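Local coordinates for putative glucarate dehydratase (Pseudomonas fluorescens, PDB 4IT1), which probably catalyses the magnesium-dependent dehydration of D-glucarate to 5-dehydro-4-deoxy-D-glucarate, as a member of the mandelate racemase/muconate lactonizing enzyme family, at residues F300-A314 with L328-H342. Numbering follows the deposited sequence.
Sequences FRRSVAQNSVQIVLA and LAKMCDTFGLGVSMH
Strands 311-314 and 338-341 run parallel as neighbours, Ile311 facing Gly338 and Leu313 facing Ser340. The backbone bonds start just before the first strand, where Gly338 N donates to Gln310 O at 2.9 Å. Val312 then bonds both ways, its N to Gly338 O and its O from Ser340 N. Ala314 N to Ser340 O follows at 2.8 Å. Helices 300-306 and 328-334 lie nearly parallel, with axes 12.1 Å apart, and Phe300 fills much of the space between them. Its CG stands anti to the backbone N (chi1 178°), which carries the ring toward helix 328-334. The ring edge meets the Phe335 face in an offset edge-to-face pair, planes at 79° and CE1 of Phe300 3.6 Å from CD1 of Phe335. The Met331 sulfur stands above one face at a distance, SD 4.9 Å from the Phe300 ring centroid, a Met-aromatic contact, while its CE touches CE1 of that ring. Cys332 SG sits at the edge. Leu337 CD1 touches both Phe300 CE2 and Val312 CG2, joining helix and strand layers. Leu328 CD2 packs 3.7 Å from Ala314 CB. Replacing Phe300 by an alanine is likely to open a gap between the helices, taking away the edge that packs on the Phe335 ring and leaving the Met331 sulfur without the ring below it. Phe335 also meets Phe335 of the second subunit. His342, the predicted proton acceptor, is hydrogen-bonded through ND1 to Asp315 and lies near the magnesium ligand Asn291. Strand 311-314, helix 322-334 and strand 338-341 form a beta-alpha-beta crossover of the family's barrel domain, with helix 297-306 packed beside its helix. Strand 288-290 flanks strand 311-314 on the side away from strand 338-341.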
# COMPACT_ATOMS: atom_id res chain seq x y z
N PHE A 300 -11.75 6.11 6.67
CA PHE A 300 -10.69 7.01 6.20
C PHE A 300 -11.24 7.93 5.11
O PHE A 300 -11.07 9.15 5.18
CB PHE A 300 -9.48 6.21 5.70
CG PHE A 300 -8.35 7.06 5.16
CD1 PHE A 300 -8.38 7.55 3.84
CD2 PHE A 300 -7.24 7.36 5.94
CE1 PHE A 300 -7.34 8.32 3.34
CE2 PHE A 300 -6.19 8.13 5.45
CZ PHE A 300 -6.24 8.61 4.15
N ARG A 301 -11.92 7.34 4.12
CA ARG A 301 -12.56 8.06 3.01
C ARG A 301 -13.56 9.10 3.50
O ARG A 301 -13.57 10.24 3.03
CB ARG A 301 -13.26 7.06 2.05
CG ARG A 301 -13.98 7.68 0.85
CD ARG A 301 -14.73 6.66 -0.02
NE ARG A 301 -15.85 6.05 0.72
CZ ARG A 301 -15.87 4.81 1.21
NH1 ARG A 301 -14.84 3.98 1.05
NH2 ARG A 301 -16.94 4.39 1.88
N ARG A 302 -14.41 8.71 4.44
CA ARG A 302 -15.42 9.62 4.97
C ARG A 302 -14.77 10.72 5.81
O ARG A 302 -15.24 11.86 5.82
CB ARG A 302 -16.51 8.87 5.75
CG ARG A 302 -17.36 7.93 4.89
CD ARG A 302 -18.64 7.46 5.59
NE ARG A 302 -18.38 6.53 6.69
CZ ARG A 302 -18.26 5.20 6.58
NH1 ARG A 302 -18.35 4.59 5.40
NH2 ARG A 302 -18.03 4.47 7.67
N SER A 303 -13.69 10.39 6.51
CA SER A 303 -12.98 11.40 7.31
C SER A 303 -12.36 12.45 6.42
O SER A 303 -12.45 13.65 6.70
CB SER A 303 -11.89 10.77 8.17
OG SER A 303 -11.34 11.74 9.04
N VAL A 304 -11.73 11.99 5.35
CA VAL A 304 -11.02 12.86 4.43
C VAL A 304 -11.97 13.83 3.73
O VAL A 304 -11.59 14.94 3.38
CB VAL A 304 -10.20 12.02 3.42
CG1 VAL A 304 -10.07 12.72 2.08
CG2 VAL A 304 -8.85 11.67 4.01
N ALA A 305 -13.22 13.39 3.55
CA ALA A 305 -14.26 14.22 2.94
C ALA A 305 -14.71 15.35 3.86
O ALA A 305 -15.12 16.42 3.38
CB ALA A 305 -15.46 13.36 2.54
N GLN A 306 -14.65 15.12 5.17
CA GLN A 306 -15.12 16.10 6.17
C GLN A 306 -13.98 16.83 6.85
O GLN A 306 -14.21 17.76 7.61
CB GLN A 306 -15.92 15.40 7.26
CG GLN A 306 -17.28 14.87 6.85
CD GLN A 306 -17.97 14.14 7.99
OE1 GLN A 306 -18.30 12.97 7.88
NE2 GLN A 306 -18.17 14.84 9.11
N ASN A 307 -12.75 16.37 6.60
CA ASN A 307 -11.57 16.80 7.37
C ASN A 307 -11.75 16.69 8.90
O ASN A 307 -11.49 17.63 9.64
CB ASN A 307 -11.13 18.21 6.94
CG ASN A 307 -9.81 18.63 7.55
OD1 ASN A 307 -8.85 17.85 7.62
ND2 ASN A 307 -9.75 19.88 8.01
N SER A 308 -12.18 15.52 9.36
CA SER A 308 -12.47 15.28 10.79
C SER A 308 -11.24 15.17 11.67
O SER A 308 -11.23 15.67 12.79
CB SER A 308 -13.30 14.01 10.97
OG SER A 308 -14.53 14.10 10.29
N VAL A 309 -10.22 14.48 11.16
CA VAL A 309 -9.01 14.23 11.94
C VAL A 309 -7.75 14.60 11.16
O VAL A 309 -7.72 14.56 9.93
CB VAL A 309 -8.92 12.76 12.41
CG1 VAL A 309 -10.09 12.43 13.31
CG2 VAL A 309 -8.84 11.79 11.24
N GLN A 310 -6.71 14.97 11.90
CA GLN A 310 -5.45 15.40 11.32
C GLN A 310 -4.39 14.32 11.49
O GLN A 310 -3.35 14.38 10.85
CB GLN A 310 -5.00 16.71 11.95
CG GLN A 310 -5.91 17.89 11.61
CD GLN A 310 -7.28 17.80 12.27
OE1 GLN A 310 -7.39 17.66 13.49
NE2 GLN A 310 -8.34 17.86 11.45
N ILE A 311 -4.67 13.35 12.36
CA ILE A 311 -3.71 12.30 12.71
C ILE A 311 -4.42 10.97 12.92
O ILE A 311 -5.38 10.88 13.69
CB ILE A 311 -2.92 12.64 14.01
CG1 ILE A 311 -2.10 13.93 13.85
CG2 ILE A 311 -2.02 11.47 14.39
CD1 ILE A 311 -1.99 14.75 15.12
N VAL A 312 -3.94 9.93 12.24
CA VAL A 312 -4.48 8.59 12.40
C VAL A 312 -3.51 7.73 13.20
O VAL A 312 -2.34 7.57 12.83
CB VAL A 312 -4.76 7.92 11.04
CG1 VAL A 312 -5.31 6.51 11.25
CG2 VAL A 312 -5.74 8.75 10.23
N LEU A 313 -4.00 7.19 14.32
CA LEU A 313 -3.25 6.18 15.05
C LEU A 313 -3.58 4.79 14.52
O LEU A 313 -4.63 4.23 14.84
CB LEU A 313 -3.52 6.28 16.56
CG LEU A 313 -3.41 7.67 17.21
CD1 LEU A 313 -3.64 7.54 18.70
CD2 LEU A 313 -2.07 8.35 16.93
N ALA A 314 -2.70 4.27 13.68
CA ALA A 314 -2.83 2.91 13.15
C ALA A 314 -2.59 1.86 14.24
O ALA A 314 -2.07 2.16 15.31
CB ALA A 314 -1.87 2.71 11.99
N LEU A 328 -2.01 2.15 4.67
CA LEU A 328 -2.58 3.25 5.43
C LEU A 328 -1.58 4.41 5.59
O LEU A 328 -1.95 5.57 5.38
CB LEU A 328 -3.11 2.80 6.81
CG LEU A 328 -3.64 3.96 7.69
CD1 LEU A 328 -4.82 4.72 7.07
CD2 LEU A 328 -3.97 3.47 9.08
N ALA A 329 -0.34 4.11 5.98
CA ALA A 329 0.66 5.17 6.19
C ALA A 329 0.84 6.01 4.92
O ALA A 329 0.88 7.24 4.97
CB ALA A 329 1.99 4.59 6.65
N LYS A 330 0.92 5.33 3.79
CA LYS A 330 1.06 5.95 2.48
C LYS A 330 -0.16 6.82 2.15
O LYS A 330 -0.02 7.90 1.55
CB LYS A 330 1.25 4.88 1.41
CG LYS A 330 1.46 5.38 -0.01
CD LYS A 330 2.73 6.22 -0.11
CE LYS A 330 2.94 6.68 -1.54
NZ LYS A 330 4.03 7.69 -1.62
N MET A 331 -1.34 6.35 2.55
CA MET A 331 -2.58 7.08 2.31
C MET A 331 -2.65 8.34 3.15
O MET A 331 -3.08 9.38 2.66
CB MET A 331 -3.80 6.20 2.56
CG MET A 331 -4.06 5.18 1.47
SD MET A 331 -5.62 4.27 1.66
CE MET A 331 -6.82 5.46 1.08
N CYS A 332 -2.22 8.24 4.41
CA CYS A 332 -2.13 9.41 5.28
C CYS A 332 -1.20 10.46 4.68
O CYS A 332 -1.52 11.65 4.66
CB CYS A 332 -1.63 9.02 6.66
SG CYS A 332 -2.81 8.04 7.61
N ASP A 333 -0.04 10.00 4.20
CA ASP A 333 0.93 10.86 3.53
C ASP A 333 0.28 11.57 2.35
O ASP A 333 0.50 12.76 2.14
CB ASP A 333 2.15 10.06 3.06
CG ASP A 333 3.22 10.94 2.41
OD1 ASP A 333 3.93 11.66 3.14
OD2 ASP A 333 3.35 10.91 1.17
N THR A 334 -0.54 10.83 1.61
CA THR A 334 -1.19 11.35 0.41
C THR A 334 -2.21 12.43 0.75
O THR A 334 -2.36 13.40 -0.00
CB THR A 334 -1.83 10.21 -0.38
OG1 THR A 334 -0.80 9.32 -0.80
CG2 THR A 334 -2.57 10.72 -1.60
N PHE A 335 -2.88 12.27 1.88
CA PHE A 335 -3.96 13.18 2.26
C PHE A 335 -3.54 14.14 3.35
O PHE A 335 -4.36 14.83 3.92
CB PHE A 335 -5.22 12.39 2.63
CG PHE A 335 -5.90 11.75 1.45
CD1 PHE A 335 -5.54 10.46 1.04
CD2 PHE A 335 -6.87 12.44 0.73
CE1 PHE A 335 -6.15 9.88 -0.07
CE2 PHE A 335 -7.48 11.86 -0.38
CZ PHE A 335 -7.12 10.58 -0.77
N GLY A 336 -2.23 14.18 3.62
CA GLY A 336 -1.68 15.17 4.53
C GLY A 336 -2.01 14.92 5.99
O GLY A 336 -2.15 15.87 6.75
N LEU A 337 -2.11 13.66 6.37
CA LEU A 337 -2.44 13.31 7.76
C LEU A 337 -1.21 12.74 8.44
O LEU A 337 -0.42 12.03 7.81
CB LEU A 337 -3.58 12.28 7.81
CG LEU A 337 -4.88 12.53 7.04
CD1 LEU A 337 -5.84 11.36 7.21
CD2 LEU A 337 -5.56 13.84 7.44
N GLY A 338 -1.04 13.05 9.72
CA GLY A 338 0.02 12.42 10.52
C GLY A 338 -0.31 10.96 10.80
O GLY A 338 -1.49 10.60 10.88
N VAL A 339 0.71 10.11 10.91
CA VAL A 339 0.52 8.71 11.30
C VAL A 339 1.39 8.35 12.49
O VAL A 339 2.51 8.85 12.63
CB VAL A 339 0.90 7.70 10.21
CG1 VAL A 339 -0.17 6.61 10.14
CG2 VAL A 339 1.10 8.37 8.87
N SER A 340 0.86 7.47 13.33
CA SER A 340 1.60 6.85 14.41
C SER A 340 0.97 5.48 14.64
O SER A 340 -0.10 5.19 14.12
CB SER A 340 1.54 7.70 15.67
OG SER A 340 2.39 7.20 16.68
N MET A 341 1.64 4.63 15.41
CA MET A 341 1.18 3.27 15.59
C MET A 341 0.68 3.09 17.02
O MET A 341 1.00 3.89 17.90
CB MET A 341 2.32 2.30 15.28
CG MET A 341 1.94 1.11 14.44
SD MET A 341 1.67 1.54 12.71
CE MET A 341 3.11 2.54 12.35
N HIS A 342 -0.11 2.04 17.25
CA HIS A 342 -0.74 1.82 18.55
C HIS A 342 -0.97 0.33 18.78
O HIS A 342 -1.13 -0.43 17.83
CB HIS A 342 -2.07 2.59 18.65
CG HIS A 342 -2.98 2.10 19.74
ND1 HIS A 342 -3.70 0.93 19.63
CD2 HIS A 342 -3.30 2.62 20.95
CE1 HIS A 342 -4.41 0.74 20.72
NE2 HIS A 342 -4.18 1.75 21.54